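Local atomic coordinates of protelomerase (Agrobacterium tumefaciens, PDB entry 4F43), a protein that generates and protects the hairpin ends of the linear chromosome, probably by resolving replicated telomeres as a telomere resolvase. Residues R265-Y273 and K283-L291. The protein carries 1 engineered substitution. Numbering follows the deposited sequence. Where two conformers were deposited one is given.
Sequences RHLYAEVAY and KNSYFAAIL
The Tyr273 ring carries the Lys283 chain across one face, with CG of Lys283 almost directly over the ring centre, 3.5 Å from the centroid, a CH-pi contact; CD2 of Tyr286 meets the same ring at its edge, 3.8 Å from CD1 of Tyr273. The Phe287 ring receives the methyl of Ala269 on one face, CB lying 3.8 Å from its centroid and displaced toward the rim, while OE1 of Glu270 sits at its edge, the carboxylate nearly perpendicular to the ring. A third flat group, the Arg265 guanidinium, is covered on one face by CD2 of Leu291, 3.7 Å from CZ of Arg265.

Lys283 runs over the tyrosine and then bends at its last torsion (chi4 -60°), which brings NZ within 3.3 Å of OE1 of Glu270 in a long, weak salt bridge. A water ties the same NZ to the backbone O of Glu270. At the other end of the interface, NH2 of Arg265 makes a weak, bent bond to O of Leu291 (3.3 Å, 127°), whereas NH1 binds the carbonyl of Gly152; the Leu291 carbonyl also accepts from Gln183. Pro201 of strand 198-201 touches Ala272, Tyr286 and Ile290.

Segments 265-273 and 283-291 run at 122° to each other within the telomere resolvase catalytic domain, close to the bound hairpin DNA, where His266 packs on a phosphate. Apolar and aromatic contacts dominate between them, with weak polar links at both ends, and the Gly152 bond, with the weak one to Leu291 and the methyl over its face, probably limits how the Arg265 guanidinium can turn.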
# COMPACT_ATOMS: atom_id res chain seq x y z
N ARG A 265 9.44 -4.12 3.25
CA ARG A 265 8.60 -5.23 2.82
C ARG A 265 9.35 -6.08 1.79
O ARG A 265 9.33 -7.31 1.84
CB ARG A 265 7.29 -4.70 2.23
CG ARG A 265 6.22 -5.74 1.99
CD ARG A 265 4.84 -5.09 1.96
NE ARG A 265 3.83 -5.93 1.33
CZ ARG A 265 3.09 -6.83 1.97
NH1 ARG A 265 3.24 -7.01 3.28
NH2 ARG A 265 2.19 -7.55 1.31
N HIS A 266 10.02 -5.40 0.86
CA HIS A 266 10.88 -6.06 -0.12
C HIS A 266 11.98 -6.85 0.59
O HIS A 266 12.19 -8.03 0.31
CB HIS A 266 11.51 -5.03 -1.05
CG HIS A 266 10.52 -4.34 -1.95
ND1 HIS A 266 10.92 -3.57 -3.03
CD2 HIS A 266 9.17 -4.32 -1.94
CE1 HIS A 266 9.85 -3.10 -3.64
NE2 HIS A 266 8.77 -3.53 -3.00
N LEU A 267 12.68 -6.17 1.50
CA LEU A 267 13.75 -6.80 2.26
C LEU A 267 13.23 -7.96 3.09
O LEU A 267 13.90 -8.98 3.24
CB LEU A 267 14.44 -5.77 3.16
CG LEU A 267 15.66 -6.26 3.94
CD1 LEU A 267 16.72 -6.78 2.99
CD2 LEU A 267 16.21 -5.15 4.82
N TYR A 268 12.03 -7.80 3.63
CA TYR A 268 11.36 -8.88 4.36
C TYR A 268 11.18 -10.10 3.46
O TYR A 268 11.50 -11.23 3.86
CB TYR A 268 10.01 -8.39 4.88
CG TYR A 268 9.09 -9.48 5.36
CD1 TYR A 268 9.34 -10.16 6.55
CD2 TYR A 268 7.95 -9.82 4.64
CE1 TYR A 268 8.49 -11.16 6.99
CE2 TYR A 268 7.10 -10.81 5.08
CZ TYR A 268 7.37 -11.48 6.25
OH TYR A 268 6.52 -12.47 6.69
N ALA A 269 10.69 -9.86 2.25
CA ALA A 269 10.51 -10.93 1.27
C ALA A 269 11.83 -11.64 0.97
O ALA A 269 11.93 -12.87 1.10
CB ALA A 269 9.91 -10.37 -0.01
N GLU A 270 12.84 -10.86 0.59
CA GLU A 270 14.14 -11.40 0.22
C GLU A 270 14.77 -12.22 1.35
O GLU A 270 15.23 -13.34 1.12
CB GLU A 270 15.09 -10.25 -0.16
CG GLU A 270 16.32 -10.69 -0.94
CD GLU A 270 16.03 -10.88 -2.42
OE1 GLU A 270 14.86 -10.71 -2.83
OE2 GLU A 270 16.97 -11.20 -3.17
N VAL A 271 14.77 -11.67 2.55
CA VAL A 271 15.39 -12.33 3.70
C VAL A 271 14.64 -13.59 4.13
O VAL A 271 15.25 -14.64 4.34
CB VAL A 271 15.53 -11.37 4.90
CG1 VAL A 271 15.97 -12.13 6.14
CG2 VAL A 271 16.50 -10.25 4.58
N ALA A 272 13.31 -13.49 4.24
CA ALA A 272 12.52 -14.64 4.66
C ALA A 272 12.56 -15.76 3.61
O ALA A 272 12.43 -16.93 3.95
CB ALA A 272 11.10 -14.24 4.98
N TYR A 273 12.72 -15.39 2.35
CA TYR A 273 12.97 -16.40 1.32
C TYR A 273 14.35 -17.00 1.53
O TYR A 273 14.55 -18.20 1.37
CB TYR A 273 12.87 -15.81 -0.09
CG TYR A 273 13.27 -16.79 -1.16
CD1 TYR A 273 12.38 -17.74 -1.64
CD2 TYR A 273 14.56 -16.78 -1.69
CE1 TYR A 273 12.75 -18.65 -2.62
CE2 TYR A 273 14.94 -17.68 -2.67
CZ TYR A 273 14.03 -18.61 -3.13
OH TYR A 273 14.40 -19.51 -4.10
N LYS A 283 10.65 -18.84 -6.13
CA LYS A 283 10.70 -17.56 -5.45
C LYS A 283 9.36 -16.83 -5.56
O LYS A 283 8.86 -16.28 -4.58
CB LYS A 283 11.82 -16.69 -6.03
CG LYS A 283 12.65 -15.96 -4.99
CD LYS A 283 13.79 -15.20 -5.65
CE LYS A 283 14.81 -14.72 -4.63
NZ LYS A 283 14.20 -13.81 -3.63
N ASN A 284 8.79 -16.84 -6.76
CA ASN A 284 7.51 -16.20 -7.01
C ASN A 284 6.39 -16.80 -6.16
O ASN A 284 5.54 -16.08 -5.64
CB ASN A 284 7.13 -16.30 -8.49
CG ASN A 284 8.20 -15.74 -9.41
OD1 ASN A 284 9.02 -16.48 -9.96
ND2 ASN A 284 8.21 -14.42 -9.57
N SER A 285 6.43 -18.12 -6.00
CA SER A 285 5.40 -18.82 -5.24
C SER A 285 5.48 -18.47 -3.76
O SER A 285 4.46 -18.19 -3.13
CB SER A 285 5.53 -20.33 -5.44
OG SER A 285 4.43 -21.01 -4.85
N TYR A 286 6.69 -18.49 -3.21
CA TYR A 286 6.90 -18.17 -1.81
C TYR A 286 6.54 -16.72 -1.53
O TYR A 286 5.90 -16.41 -0.52
CB TYR A 286 8.35 -18.45 -1.40
CG TYR A 286 8.58 -18.37 0.09
CD1 TYR A 286 8.05 -19.32 0.95
CD2 TYR A 286 9.34 -17.35 0.64
CE1 TYR A 286 8.26 -19.26 2.31
CE2 TYR A 286 9.56 -17.27 2.00
CZ TYR A 286 9.02 -18.23 2.83
OH TYR A 286 9.23 -18.16 4.19
N PHE A 287 6.94 -15.84 -2.44
CA PHE A 287 6.59 -14.42 -2.35
C PHE A 287 5.08 -14.24 -2.31
O PHE A 287 4.55 -13.56 -1.44
CB PHE A 287 7.19 -13.64 -3.52
CG PHE A 287 8.58 -13.15 -3.27
CD1 PHE A 287 9.53 -13.96 -2.68
CD2 PHE A 287 8.95 -11.86 -3.63
CE1 PHE A 287 10.81 -13.51 -2.44
CE2 PHE A 287 10.23 -11.40 -3.41
CZ PHE A 287 11.16 -12.22 -2.81
N ALA A 288 4.39 -14.87 -3.26
CA ALA A 288 2.94 -14.79 -3.33
C ALA A 288 2.28 -15.35 -2.07
O ALA A 288 1.24 -14.87 -1.63
CB ALA A 288 2.43 -15.51 -4.56
N ALA A 289 2.91 -16.37 -1.48
CA ALA A 289 2.37 -17.03 -0.30
C ALA A 289 2.49 -16.15 0.94
O ALA A 289 1.52 -15.99 1.69
CB ALA A 289 3.07 -18.36 -0.07
N ILE A 290 3.67 -15.58 1.16
CA ILE A 290 3.93 -14.81 2.36
C ILE A 290 3.40 -13.38 2.28
O ILE A 290 3.12 -12.76 3.31
CB ILE A 290 5.44 -14.78 2.68
CG1 ILE A 290 6.21 -14.07 1.57
CG2 ILE A 290 5.96 -16.20 2.90
CD1 ILE A 290 7.69 -14.34 1.56
N LEU A 291 3.25 -12.86 1.07
CA LEU A 291 2.75 -11.51 0.88
C LEU A 291 1.23 -11.47 0.74
O LEU A 291 0.62 -10.40 0.80
CB LEU A 291 3.41 -10.85 -0.33
CG LEU A 291 4.92 -10.61 -0.25
CD1 LEU A 291 5.45 -10.04 -1.56
CD2 LEU A 291 5.26 -9.68 0.91
O HOH W 1 16.31 -14.10 -1.15